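Local coordinates for dual specificity protein phosphatase 12 (Homo sapiens, PDB 4KI9) that dephosphorylates phosphotyrosine as well as phosphoserine and phosphothreonine residues of proteins, the piece described here being its catalytic domain, at residues A56-E61 with G92-V97; I100-M105 with W134-Y139; P6-G11 with R83-H88. The protein carries 2 engineered substitutions. All coordinates share one frame; numbering follows the deposited sequence.

Interaction 1 (A56-E61 with G92-V97). With PO4 (phosphate ion), chain B.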
ATOM      1  N   ALA A  56      -6.661   9.078  -1.075  1.00 21.40           N
ATOM      2  CA  ALA A  56      -5.617   9.374  -2.039  1.00 23.16           C
ATOM      3  C   ALA A  56      -6.150   9.221  -3.453  1.00 27.96           C
ATOM      4  O   ALA A  56      -6.874   8.272  -3.758  1.00 27.89           O
ATOM      5  CB  ALA A  56      -4.434   8.451  -1.833  1.00 20.75           C
ATOM      6  N   LEU A  57      -5.784  10.164  -4.310  1.00 26.09           N
ATOM      7  CA  LEU A  57      -6.069  10.054  -5.725  1.00 25.52           C
ATOM      8  C   LEU A  57      -4.879   9.390  -6.402  1.00 32.14           C
ATOM      9  O   LEU A  57      -3.741   9.465  -5.912  1.00 28.87           O
ATOM     10  CB  LEU A  57      -6.312  11.436  -6.326  1.00 30.21           C
ATOM     11  CG  LEU A  57      -7.503  12.250  -5.803  1.00 34.56           C
ATOM     12  CD1 LEU A  57      -7.459  13.672  -6.350  1.00 37.92           C
ATOM     13  CD2 LEU A  57      -8.820  11.592  -6.174  1.00 36.51           C
ATOM     14  N   ASP A  58      -5.139   8.723  -7.520  1.00 29.14           N
ATOM     15  CA  ASP A  58      -4.071   8.077  -8.267  1.00 28.14           C
ATOM     16  C   ASP A  58      -3.350   9.087  -9.154  1.00 31.97           C
ATOM     17  O   ASP A  58      -3.431   9.012 -10.384  1.00 33.21           O
ATOM     18  CB  ASP A  58      -4.616   6.935  -9.120  1.00 28.88           C
ATOM     19  CG  ASP A  58      -3.512   6.107  -9.738  1.00 36.29           C
ATOM     20  OD1 ASP A  58      -2.346   6.233  -9.294  1.00 33.30           O
ATOM     21  OD2 ASP A  58      -3.812   5.326 -10.659  1.00 37.87           O
ATOM     22  N   LYS A  59      -2.661  10.037  -8.530  1.00 32.18           N
ATOM     23  CA  LYS A  59      -1.936  11.075  -9.275  1.00 31.16           C
ATOM     24  C   LYS A  59      -0.513  11.173  -8.746  1.00 25.66           C
ATOM     25  O   LYS A  59      -0.281  10.943  -7.559  1.00 24.15           O
ATOM     26  CB  LYS A  59      -2.635  12.427  -9.122  1.00 30.63           C
ATOM     27  CG  LYS A  59      -4.053  12.479  -9.680  1.00 44.29           C
ATOM     28  CD  LYS A  59      -4.674  13.860  -9.496  1.00 54.21           C
ATOM     29  CE  LYS A  59      -6.058  13.956 -10.151  1.00 62.73           C
ATOM     30  NZ  LYS A  59      -6.772  15.237  -9.822  1.00 59.41           N
ATOM     31  N   PRO A  60       0.448  11.512  -9.621  1.00 32.03           N
ATOM     32  CA  PRO A  60       1.842  11.714  -9.206  1.00 26.99           C
ATOM     33  C   PRO A  60       1.959  12.764  -8.122  1.00 28.12           C
ATOM     34  O   PRO A  60       2.861  12.667  -7.283  1.00 32.10           O
ATOM     35  CB  PRO A  60       2.521  12.213 -10.491  1.00 32.77           C
ATOM     36  CG  PRO A  60       1.696  11.646 -11.585  1.00 38.42           C
ATOM     37  CD  PRO A  60       0.280  11.653 -11.083  1.00 36.59           C
ATOM     38  N   GLU A  61       1.061  13.750  -8.130  1.00 24.03           N
ATOM     39  CA  GLU A  61       1.102  14.816  -7.127  1.00 32.71           C
ATOM     40  C   GLU A  61       0.593  14.341  -5.770  1.00 30.77           C
ATOM     41  O   GLU A  61       0.798  15.019  -4.763  1.00 31.36           O
ATOM     42  CB  GLU A  61       0.293  16.046  -7.551  1.00 37.92           C
ATOM     43  CG  GLU A  61       0.362  16.379  -9.025  1.00 48.12           C
ATOM     44  CD  GLU A  61      -0.693  15.633  -9.810  1.00 53.70           C
ATOM     45  OE1 GLU A  61      -1.893  15.947  -9.639  1.00 61.32           O
ATOM     46  OE2 GLU A  61      -0.325  14.719 -10.573  1.00 47.78           O
ATOM     47  N   GLY A  92      -6.684  -1.666  -8.751  1.00 32.05           N
ATOM     48  CA  GLY A  92      -5.739  -2.678  -8.307  1.00 30.95           C
ATOM     49  C   GLY A  92      -4.406  -2.618  -9.032  1.00 32.56           C
ATOM     50  O   GLY A  92      -3.739  -3.639  -9.202  1.00 33.42           O
ATOM     51  N   VAL A  93      -3.998  -1.414  -9.430  1.00 33.41           N
ATOM     52  CA  VAL A  93      -2.852  -1.242 -10.329  1.00 35.06           C
ATOM     53  C   VAL A  93      -1.768  -0.262  -9.834  1.00 35.62           C
ATOM     54  O   VAL A  93      -0.581  -0.458 -10.096  1.00 32.72           O
ATOM     55  CB  VAL A  93      -3.354  -0.825 -11.740  1.00 36.05           C
ATOM     56  CG1 VAL A  93      -2.285  -0.100 -12.527  1.00 42.58           C
ATOM     57  CG2 VAL A  93      -3.865  -2.040 -12.492  1.00 37.84           C
ATOM     58  N   SER A  94      -2.170   0.769  -9.091  1.00 34.96           N
ATOM     59  CA  SER A  94      -1.247   1.846  -8.720  1.00 31.40           C
ATOM     60  C   SER A  94      -1.201   2.136  -7.209  1.00 24.29           C
ATOM     61  O   SER A  94      -0.203   1.871  -6.559  1.00 26.91           O
ATOM     62  CB  SER A  94      -1.584   3.120  -9.490  1.00 31.95           C
ATOM     63  OG  SER A  94      -0.713   4.180  -9.142  1.00 30.68           O
ATOM     64  N   ARG A  95      -2.273   2.683  -6.656  1.00 23.95           N
ATOM     65  CA  ARG A  95      -2.281   3.037  -5.229  1.00 24.40           C
ATOM     66  C   ARG A  95      -2.061   1.829  -4.303  1.00 22.96           C
ATOM     67  O   ARG A  95      -1.234   1.866  -3.386  1.00 21.69           O
ATOM     68  CB  ARG A  95      -3.580   3.760  -4.870  1.00 23.47           C
ATOM     69  CG  ARG A  95      -3.675   5.202  -5.389  1.00 22.31           C
ATOM     70  CD  ARG A  95      -5.110   5.746  -5.271  1.00 23.29           C
ATOM     71  NE  ARG A  95      -5.988   5.187  -6.297  1.00 29.14           N
ATOM     72  CZ  ARG A  95      -7.219   5.621  -6.563  1.00 27.69           C
ATOM     73  NH1 ARG A  95      -7.730   6.635  -5.881  1.00 24.85           N
ATOM     74  NH2 ARG A  95      -7.936   5.045  -7.527  1.00 30.16           N
ATOM     75  N   SER A  96      -2.794   0.750  -4.546  1.00 21.98           N
ATOM     76  CA  SER A  96      -2.671  -0.436  -3.705  1.00 23.67           C
ATOM     77  C   SER A  96      -1.314  -1.100  -3.948  1.00 29.69           C
ATOM     78  O   SER A  96      -0.673  -1.583  -3.020  1.00 24.04           O
ATOM     79  CB  SER A  96      -3.806  -1.400  -4.023  1.00 25.03           C
ATOM     80  OG  SER A  96      -3.841  -1.646  -5.419  1.00 24.95           O
ATOM     81  N   VAL A  97      -0.877  -1.104  -5.205  1.00 28.48           N
ATOM     82  CA  VAL A  97       0.435  -1.619  -5.574  1.00 21.95           C
ATOM     83  C   VAL A  97       1.579  -0.893  -4.853  1.00 16.57           C
ATOM     84  O   VAL A  97       2.501  -1.528  -4.354  1.00 23.89           O
ATOM     85  CB  VAL A  97       0.641  -1.550  -7.114  1.00 28.07           C
ATOM     86  CG1 VAL A  97       2.085  -1.809  -7.478  1.00 31.81           C
ATOM     87  CG2 VAL A  97      -0.275  -2.558  -7.808  1.00 32.35           C
TER
HETATM   88  P   PO4 B 201      -5.457   2.521  -8.815  1.00 32.99           P
HETATM   89  O1  PO4 B 201      -6.946   2.668  -8.607  1.00 37.17           O
HETATM   90  O2  PO4 B 201      -4.719   3.491  -7.930  1.00 27.77           O
HETATM   91  O3  PO4 B 201      -5.021   1.102  -8.549  1.00 25.13           O
HETATM   92  O4  PO4 B 201      -5.122   2.884 -10.246  1.00 35.69           O
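Arg95 lies against the 56-61 loop with its guanidinium turned edge-on to the carbonyl of Ala56: NH1 reaches Ala56 O at 2.8 Å, in the carbonyl plane and on a lone pair, with the oxygen almost exactly in the guanidinium plane. The same group holds the phosphate: NE meets its O2 at 2.7 Å and NH2 meets its O1 at 2.8 Å. A bend at chi3 (-75°) wraps the chain round the anion, while CB of Asp58 lies over one guanidinium face, 3.6 Å from NE. This is the P-loop of the protein tyrosine phosphatases, where the backbone N-H groups of Val93 and Ser94 hydrogen-bond phosphate O3 and that of Arg95 bonds O2; Ser89, an engineered serine, stands at the predicted position of the phosphocysteine nucleophile. A lysine in place of Arg95 would probably lose the paired grip on O1 and O2 and leave the Ala56 carbonyl without its planar partner. Asp58 holds its carboxylate anti to its own N (chi1 -171°), and OD1 accepts Ser94 OG at 2.6 Å on the syn side, 30° out of the carboxylate plane. Asn129 bonds to both OD1 and Ser94 OG, and OD2 of Asp58 comes 2.8 Å from phosphate O4.

Interaction 2 (I100-M105 with W134-Y139)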
ATOM      1  N   ILE A 100       1.520  -2.031  -1.097  1.00 21.09           N
ATOM      2  CA  ILE A 100       2.082  -3.376  -0.947  1.00 21.28           C
ATOM      3  C   ILE A 100       3.601  -3.345  -1.083  1.00 25.60           C
ATOM      4  O   ILE A 100       4.322  -3.950  -0.282  1.00 22.09           O
ATOM      5  CB  ILE A 100       1.502  -4.344  -1.997  1.00 25.32           C
ATOM      6  CG1 ILE A 100       0.017  -4.562  -1.733  1.00 21.46           C
ATOM      7  CG2 ILE A 100       2.236  -5.685  -1.954  1.00 26.37           C
ATOM      8  CD1 ILE A 100      -0.246  -5.277  -0.413  1.00 24.88           C
ATOM      9  N   THR A 101       4.079  -2.625  -2.096  1.00 26.66           N
ATOM     10  CA  THR A 101       5.513  -2.513  -2.330  1.00 24.62           C
ATOM     11  C   THR A 101       6.205  -1.925  -1.101  1.00 21.79           C
ATOM     12  O   THR A 101       7.239  -2.438  -0.657  1.00 23.43           O
ATOM     13  CB  THR A 101       5.830  -1.689  -3.590  1.00 24.61           C
ATOM     14  OG1 THR A 101       5.145  -2.260  -4.716  1.00 26.14           O
ATOM     15  CG2 THR A 101       7.349  -1.689  -3.878  1.00 23.64           C
ATOM     16  N   ALA A 102       5.612  -0.879  -0.523  1.00 16.60           N
ATOM     17  CA  ALA A 102       6.196  -0.255   0.656  1.00 20.92           C
ATOM     18  C   ALA A 102       6.271  -1.259   1.803  1.00 16.08           C
ATOM     19  O   ALA A 102       7.257  -1.313   2.547  1.00 19.01           O
ATOM     20  CB  ALA A 102       5.393   0.978   1.066  1.00 19.81           C
ATOM     21  N   PHE A 103       5.232  -2.062   1.947  1.00 16.65           N
ATOM     22  CA  PHE A 103       5.215  -3.075   3.003  1.00 19.70           C
ATOM     23  C   PHE A 103       6.318  -4.116   2.808  1.00 19.91           C
ATOM     24  O   PHE A 103       7.018  -4.494   3.747  1.00 19.22           O
ATOM     25  CB  PHE A 103       3.865  -3.777   3.016  1.00 18.35           C
ATOM     26  CG  PHE A 103       3.802  -4.931   3.973  1.00 22.72           C
ATOM     27  CD1 PHE A 103       3.511  -4.713   5.319  1.00 15.42           C
ATOM     28  CD2 PHE A 103       4.041  -6.226   3.533  1.00 21.70           C
ATOM     29  CE1 PHE A 103       3.453  -5.776   6.201  1.00 18.66           C
ATOM     30  CE2 PHE A 103       3.998  -7.282   4.405  1.00 24.34           C
ATOM     31  CZ  PHE A 103       3.698  -7.061   5.744  1.00 23.91           C
ATOM     32  N   LEU A 104       6.454  -4.591   1.579  1.00 22.47           N
ATOM     33  CA  LEU A 104       7.508  -5.535   1.243  1.00 25.00           C
ATOM     34  C   LEU A 104       8.867  -4.899   1.489  1.00 26.14           C
ATOM     35  O   LEU A 104       9.737  -5.521   2.072  1.00 26.39           O
ATOM     36  CB  LEU A 104       7.386  -5.992  -0.210  1.00 24.95           C
ATOM     37  CG  LEU A 104       6.175  -6.858  -0.543  1.00 28.92           C
ATOM     38  CD1 LEU A 104       6.181  -7.267  -2.014  1.00 28.69           C
ATOM     39  CD2 LEU A 104       6.125  -8.101   0.378  1.00 30.43           C
ATOM     40  N   MET A 105       9.033  -3.648   1.066  1.00 20.25           N
ATOM     41  CA  MET A 105      10.278  -2.922   1.300  1.00 21.99           C
ATOM     42  C   MET A 105      10.645  -2.850   2.784  1.00 20.83           C
ATOM     43  O   MET A 105      11.763  -3.185   3.175  1.00 25.64           O
ATOM     44  CB  MET A 105      10.189  -1.497   0.726  1.00 27.55           C
ATOM     45  CG  MET A 105      10.172  -1.427  -0.802  1.00 29.29           C
ATOM     46  SD  MET A 105       9.813   0.226  -1.409  1.00 24.15           S
ATOM     47  CE  MET A 105      11.224   1.131  -0.775  1.00 21.64           C
ATOM     48  N   TRP A 134       8.837   7.392  -7.357  1.00 25.52           N
ATOM     49  CA  TRP A 134       9.785   8.336  -6.772  1.00 29.00           C
ATOM     50  C   TRP A 134       9.654   8.380  -5.243  1.00 23.79           C
ATOM     51  O   TRP A 134      10.651   8.347  -4.513  1.00 24.90           O
ATOM     52  CB  TRP A 134       9.578   9.722  -7.392  1.00 29.62           C
ATOM     53  CG  TRP A 134      10.304  10.840  -6.716  1.00 30.39           C
ATOM     54  CD1 TRP A 134       9.748  11.885  -6.021  1.00 33.83           C
ATOM     55  CD2 TRP A 134      11.719  11.035  -6.671  1.00 31.44           C
ATOM     56  NE1 TRP A 134      10.740  12.718  -5.555  1.00 38.12           N
ATOM     57  CE2 TRP A 134      11.955  12.216  -5.937  1.00 35.46           C
ATOM     58  CE3 TRP A 134      12.811  10.327  -7.185  1.00 41.56           C
ATOM     59  CZ2 TRP A 134      13.241  12.702  -5.704  1.00 47.68           C
ATOM     60  CZ3 TRP A 134      14.088  10.810  -6.949  1.00 49.02           C
ATOM     61  CH2 TRP A 134      14.292  11.987  -6.215  1.00 47.09           C
ATOM     62  N   GLN A 135       8.421   8.428  -4.761  1.00 22.45           N
ATOM     63  CA  GLN A 135       8.163   8.417  -3.315  1.00 17.59           C
ATOM     64  C   GLN A 135       8.719   7.183  -2.624  1.00 18.53           C
ATOM     65  O   GLN A 135       9.272   7.278  -1.534  1.00 24.24           O
ATOM     66  CB  GLN A 135       6.655   8.590  -3.025  1.00 16.61           C
ATOM     67  CG  GLN A 135       6.171  10.019  -3.324  1.00 19.49           C
ATOM     68  CD  GLN A 135       4.661  10.129  -3.392  1.00 25.57           C
ATOM     69  OE1 GLN A 135       3.941   9.577  -2.554  1.00 25.15           O
ATOM     70  NE2 GLN A 135       4.171  10.843  -4.396  1.00 24.39           N
ATOM     71  N   LEU A 136       8.589   6.020  -3.248  1.00 21.25           N
ATOM     72  CA  LEU A 136       9.164   4.813  -2.658  1.00 21.46           C
ATOM     73  C   LEU A 136      10.694   4.832  -2.669  1.00 24.39           C
ATOM     74  O   LEU A 136      11.336   4.250  -1.790  1.00 22.41           O
ATOM     75  CB  LEU A 136       8.634   3.553  -3.342  1.00 21.99           C
ATOM     76  CG  LEU A 136       7.175   3.243  -3.027  1.00 26.96           C
ATOM     77  CD1 LEU A 136       6.714   2.052  -3.847  1.00 24.12           C
ATOM     78  CD2 LEU A 136       7.006   2.963  -1.543  1.00 22.82           C
ATOM     79  N   LYS A 137      11.283   5.502  -3.659  1.00 22.26           N
ATOM     80  CA  LYS A 137      12.735   5.663  -3.671  1.00 21.97           C
ATOM     81  C   LYS A 137      13.168   6.536  -2.501  1.00 22.22           C
ATOM     82  O   LYS A 137      14.162   6.244  -1.835  1.00 18.67           O
ATOM     83  CB  LYS A 137      13.210   6.233  -5.023  1.00 23.64           C
ATOM     84  CG  LYS A 137      13.090   5.197  -6.125  1.00 30.89           C
ATOM     85  CD  LYS A 137      13.561   5.714  -7.480  1.00 37.23           C
ATOM     86  CE  LYS A 137      13.341   4.648  -8.536  1.00 44.47           C
ATOM     87  NZ  LYS A 137      13.278   5.215  -9.906  1.00 51.41           N
ATOM     88  N   LEU A 138      12.391   7.585  -2.221  1.00 17.65           N
ATOM     89  CA  LEU A 138      12.660   8.435  -1.065  1.00 22.78           C
ATOM     90  C   LEU A 138      12.514   7.658   0.238  1.00 19.94           C
ATOM     91  O   LEU A 138      13.316   7.814   1.146  1.00 21.23           O
ATOM     92  CB  LEU A 138      11.718   9.635  -1.040  1.00 19.56           C
ATOM     93  CG  LEU A 138      11.800  10.562  -2.259  1.00 27.55           C
ATOM     94  CD1 LEU A 138      11.036  11.817  -1.974  1.00 22.00           C
ATOM     95  CD2 LEU A 138      13.245  10.887  -2.633  1.00 28.95           C
ATOM     96  N   TYR A 139      11.465   6.842   0.320  1.00 21.50           N
ATOM     97  CA  TYR A 139      11.227   5.951   1.456  1.00 20.39           C
ATOM     98  C   TYR A 139      12.447   5.066   1.746  1.00 20.62           C
ATOM     99  O   TYR A 139      12.895   4.987   2.881  1.00 17.52           O
ATOM    100  CB  TYR A 139      10.004   5.083   1.155  1.00 18.33           C
ATOM    101  CG  TYR A 139       9.336   4.386   2.336  1.00 17.40           C
ATOM    102  CD1 TYR A 139       8.942   5.097   3.469  1.00 17.53           C
ATOM    103  CD2 TYR A 139       9.028   3.030   2.270  1.00 17.86           C
ATOM    104  CE1 TYR A 139       8.286   4.465   4.527  1.00 21.35           C
ATOM    105  CE2 TYR A 139       8.377   2.382   3.324  1.00 21.34           C
ATOM    106  CZ  TYR A 139       8.000   3.109   4.437  1.00 25.23           C
ATOM    107  OH  TYR A 139       7.351   2.480   5.474  1.00 26.41           O
TER
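Leu136 pushes its side chain into the face that helix 95-108 presents with Thr101, Ala102 and Met105. Its CB starts the contact, 4.0 Å from Met105 SD. With chi1 at -71°, CG stands anti to the carbonyl carbon and heads for the other helix, where the two methyls part company. CD1 takes the Thr101 side, resting 3.8 Å from CG2, the methyl branch of that threonine; OG1 is turned back to the carbonyl of Val97, one turn earlier in its own helix, so the leucine meets the hydrocarbon half. CD2 goes the other way and settles between Ala102 CB, at 3.7 Å, and Met105 SD, at 3.9 Å.

The two segments run nearly parallel, their axes 10.8 Å apart and inclined by 18°, and belong to the helical layer that packs beside the central sheet in the cysteine-based phosphatase fold. At that separation the gap is filled by side chains from both helices. Met105 extends across it until its last torsion (chi3 63°) turns the methyl aside, bringing CE to 3.3 Å from the carbonyl oxygen of Leu136, a close approach of methyl to backbone.

One turn further along, Tyr139 offers its ring edge rather than a face. CE2 lies 3.9 Å from Ala102 O, which sits in the plane of the ring, and 4.0 Å from Ala102 CB, while the Met105 methyl comes to the same rim near CD2. The phenol oxygen passes beyond this hydrocarbon contact to hydrogen-bond Asp69 on helix 68-80. Leu68 of that helix touches Ala102, Leu136 and Tyr139, and Phe112 of helix 112-122 packs on Leu136.

Interaction 3 (P6-G11 with R83-H88)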
ATOM      1  N   PRO A   6       1.427 -15.468   1.973  1.00 35.29           N
ATOM      2  CA  PRO A   6       0.278 -15.973   2.741  1.00 34.92           C
ATOM      3  C   PRO A   6      -0.341 -14.937   3.692  1.00 27.82           C
ATOM      4  O   PRO A   6       0.369 -14.258   4.439  1.00 26.59           O
ATOM      5  CB  PRO A   6       0.847 -17.182   3.498  1.00 32.35           C
ATOM      6  CG  PRO A   6       2.332 -17.124   3.325  1.00 43.36           C
ATOM      7  CD  PRO A   6       2.593 -16.363   2.064  1.00 43.58           C
ATOM      8  N   GLY A   7      -1.663 -14.795   3.616  1.00 25.52           N
ATOM      9  CA  GLY A   7      -2.393 -13.848   4.450  1.00 21.98           C
ATOM     10  C   GLY A   7      -2.364 -12.408   3.952  1.00 22.26           C
ATOM     11  O   GLY A   7      -2.869 -11.508   4.615  1.00 24.86           O
ATOM     12  N   LEU A   8      -1.788 -12.173   2.781  1.00 20.58           N
ATOM     13  CA  LEU A   8      -1.675 -10.799   2.280  1.00 21.76           C
ATOM     14  C   LEU A   8      -2.113 -10.696   0.813  1.00 25.56           C
ATOM     15  O   LEU A   8      -1.491 -11.278  -0.082  1.00 25.95           O
ATOM     16  CB  LEU A   8      -0.241 -10.289   2.463  1.00 23.43           C
ATOM     17  CG  LEU A   8       0.071  -8.790   2.599  1.00 31.60           C
ATOM     18  CD1 LEU A   8       1.243  -8.405   1.713  1.00 24.19           C
ATOM     19  CD2 LEU A   8      -1.121  -7.861   2.365  1.00 32.98           C
ATOM     20  N   TYR A   9      -3.176  -9.933   0.579  1.00 21.21           N
ATOM     21  CA  TYR A   9      -3.811  -9.860  -0.732  1.00 23.69           C
ATOM     22  C   TYR A   9      -3.919  -8.414  -1.197  1.00 26.77           C
ATOM     23  O   TYR A   9      -3.968  -7.496  -0.376  1.00 21.83           O
ATOM     24  CB  TYR A   9      -5.219 -10.477  -0.672  1.00 27.79           C
ATOM     25  CG  TYR A   9      -5.275 -11.940  -0.250  1.00 29.30           C
ATOM     26  CD1 TYR A   9      -5.157 -12.315   1.089  1.00 31.84           C
ATOM     27  CD2 TYR A   9      -5.470 -12.943  -1.195  1.00 36.08           C
ATOM     28  CE1 TYR A   9      -5.219 -13.653   1.471  1.00 30.90           C
ATOM     29  CE2 TYR A   9      -5.527 -14.274  -0.828  1.00 39.71           C
ATOM     30  CZ  TYR A   9      -5.404 -14.627   0.499  1.00 40.10           C
ATOM     31  OH  TYR A   9      -5.472 -15.955   0.845  1.00 40.85           O
ATOM     32  N   PHE A  10      -3.948  -8.206  -2.513  1.00 22.80           N
ATOM     33  CA  PHE A  10      -4.262  -6.890  -3.050  1.00 24.56           C
ATOM     34  C   PHE A  10      -5.170  -7.006  -4.271  1.00 31.38           C
ATOM     35  O   PHE A  10      -5.218  -8.049  -4.921  1.00 35.19           O
ATOM     36  CB  PHE A  10      -3.000  -6.069  -3.350  1.00 26.85           C
ATOM     37  CG  PHE A  10      -2.352  -6.385  -4.677  1.00 26.62           C
ATOM     38  CD1 PHE A  10      -1.464  -7.439  -4.794  1.00 29.45           C
ATOM     39  CD2 PHE A  10      -2.607  -5.604  -5.796  1.00 33.66           C
ATOM     40  CE1 PHE A  10      -0.854  -7.727  -6.012  1.00 34.81           C
ATOM     41  CE2 PHE A  10      -2.002  -5.891  -7.022  1.00 33.69           C
ATOM     42  CZ  PHE A  10      -1.126  -6.950  -7.125  1.00 34.23           C
ATOM     43  N   GLY A  11      -5.906  -5.942  -4.566  1.00 28.78           N
ATOM     44  CA  GLY A  11      -6.837  -5.968  -5.682  1.00 35.31           C
ATOM     45  C   GLY A  11      -7.486  -4.619  -5.897  1.00 36.42           C
ATOM     46  O   GLY A  11      -7.070  -3.626  -5.304  1.00 32.69           O
ATOM     47  N   ARG A  83      -4.078 -12.201  11.217  1.00 24.73           N
ATOM     48  CA  ARG A  83      -5.226 -11.811  10.392  1.00 24.45           C
ATOM     49  C   ARG A  83      -4.832 -11.732   8.916  1.00 25.29           C
ATOM     50  O   ARG A  83      -3.730 -11.280   8.583  1.00 27.65           O
ATOM     51  CB  ARG A  83      -5.796 -10.459  10.854  1.00 21.00           C
ATOM     52  CG  ARG A  83      -6.248 -10.460  12.300  1.00 25.77           C
ATOM     53  CD  ARG A  83      -6.699  -9.082  12.795  1.00 25.15           C
ATOM     54  NE  ARG A  83      -6.945  -9.158  14.234  1.00 38.38           N
ATOM     55  CZ  ARG A  83      -6.317  -8.437  15.161  1.00 40.34           C
ATOM     56  NH1 ARG A  83      -6.616  -8.620  16.441  1.00 44.63           N
ATOM     57  NH2 ARG A  83      -5.408  -7.532  14.820  1.00 39.24           N
ATOM     58  N   ALA A  84      -5.717 -12.180   8.028  1.00 24.33           N
ATOM     59  CA  ALA A  84      -5.501 -11.979   6.587  1.00 24.19           C
ATOM     60  C   ALA A  84      -5.908 -10.567   6.191  1.00 22.86           C
ATOM     61  O   ALA A  84      -6.943 -10.054   6.645  1.00 24.09           O
ATOM     62  CB  ALA A  84      -6.270 -12.996   5.764  1.00 19.56           C
ATOM     63  N   VAL A  85      -5.102  -9.956   5.329  1.00 18.03           N
ATOM     64  CA  VAL A  85      -5.243  -8.550   4.973  1.00 20.43           C
ATOM     65  C   VAL A  85      -5.514  -8.346   3.477  1.00 25.75           C
ATOM     66  O   VAL A  85      -4.876  -8.973   2.630  1.00 27.70           O
ATOM     67  CB  VAL A  85      -3.944  -7.783   5.327  1.00 23.65           C
ATOM     68  CG1 VAL A  85      -4.004  -6.345   4.831  1.00 21.92           C
ATOM     69  CG2 VAL A  85      -3.707  -7.819   6.808  1.00 21.98           C
ATOM     70  N   LEU A  86      -6.462  -7.467   3.160  1.00 17.47           N
ATOM     71  CA  LEU A  86      -6.662  -7.005   1.787  1.00 17.75           C
ATOM     72  C   LEU A  86      -6.256  -5.542   1.692  1.00 21.07           C
ATOM     73  O   LEU A  86      -6.692  -4.720   2.500  1.00 20.89           O
ATOM     74  CB  LEU A  86      -8.135  -7.144   1.388  1.00 19.57           C
ATOM     75  CG  LEU A  86      -8.491  -6.508   0.029  1.00 28.29           C
ATOM     76  CD1 LEU A  86      -7.752  -7.189  -1.134  1.00 28.70           C
ATOM     77  CD2 LEU A  86     -10.001  -6.504  -0.212  1.00 28.86           C
ATOM     78  N   VAL A  87      -5.408  -5.217   0.722  1.00 18.29           N
ATOM     79  CA  VAL A  87      -5.108  -3.817   0.404  1.00 21.13           C
ATOM     80  C   VAL A  87      -5.718  -3.554  -0.955  1.00 23.72           C
ATOM     81  O   VAL A  87      -5.383  -4.239  -1.929  1.00 24.74           O
ATOM     82  CB  VAL A  87      -3.592  -3.549   0.289  1.00 20.40           C
ATOM     83  CG1 VAL A  87      -3.349  -2.092  -0.102  1.00 20.37           C
ATOM     84  CG2 VAL A  87      -2.885  -3.880   1.595  1.00 21.89           C
ATOM     85  N   HIS A  88      -6.634  -2.600  -1.046  1.00 22.02           N
ATOM     86  CA  HIS A  88      -7.270  -2.352  -2.344  1.00 23.72           C
ATOM     87  C   HIS A  88      -7.347  -0.881  -2.722  1.00 27.76           C
ATOM     88  O   HIS A  88      -7.432   0.001  -1.859  1.00 22.09           O
ATOM     89  CB  HIS A  88      -8.676  -2.964  -2.397  1.00 30.10           C
ATOM     90  CG  HIS A  88      -9.720  -2.129  -1.720  1.00 30.59           C
ATOM     91  ND1 HIS A  88     -10.514  -1.241  -2.405  1.00 25.50           N
ATOM     92  CD2 HIS A  88     -10.090  -2.040  -0.419  1.00 31.64           C
ATOM     93  CE1 HIS A  88     -11.337  -0.642  -1.560  1.00 30.53           C
ATOM     94  NE2 HIS A  88     -11.100  -1.110  -0.348  1.00 30.72           N
TER
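Strands 8-11 and 84-88 run parallel, 4.6 Å apart at closest approach, and a ladder of four hydrogen bonds ties them: Val85 N to Gly7 O, Tyr9 N to Val85 O, Val87 N to Tyr9 O and Gly11 N to Val87 O. The bond from Gly11 N to Val87 O is longer than the others, 3.2 Å, and lies beside a CA-H...O contact from Phe10 CA to the same Val87 O.

On one face of the sheet lie Leu8, Phe10, Val85 and Val87. Leu8 runs alongside Val85, with CD2 of the leucine 4.1 Å from CG1 of the valine; Ile75 of helix 68-80 and Ile100 of helix 95-108 pack on this face. Phe10 keeps its CB 3.3 Å from Val87 O, but its chi1 of 82° sets CG over its own backbone, and the ring swings off toward Val97.

Tyr9, Leu86 and His88 occupy the other face. Tyr9 turns its ring edge to Val85 O, with CD1 3.7 Å away, while its CB touches Leu86 CD1. His88 heads off to Thr32, which holds NE2.

Strand 84-88 leads directly into the phosphate-binding loop. Because the four bonds all run between backbone groups, the side chains are left to pack on the two faces, and the apolar Leu8-Val85 face is suited to burial beneath the helices.

Overall arrangement
Interactions 2 and 3 are buried, whereas interaction 1 is partly open, consistent with a site that has to receive a substrate's phosphate. Helix 95-108 joins all three: its start holds the anion in interaction 1, its middle packs on helix 130-141 in interaction 2, and Ile100 also reaches the strand pair of interaction 3, touching Leu8, Phe10 and Val87. Strand 84-88 precedes that helix, with the phosphate-binding loop between them. The chemistry changes accordingly, from charge and polar bonds at the active site, through methyl and ring-edge packing between helices, to backbone hydrogen bonds inside the sheet. Centres of interactions 1 and 2 lie about 13 Å apart, and interaction 3 about 17 Å from each.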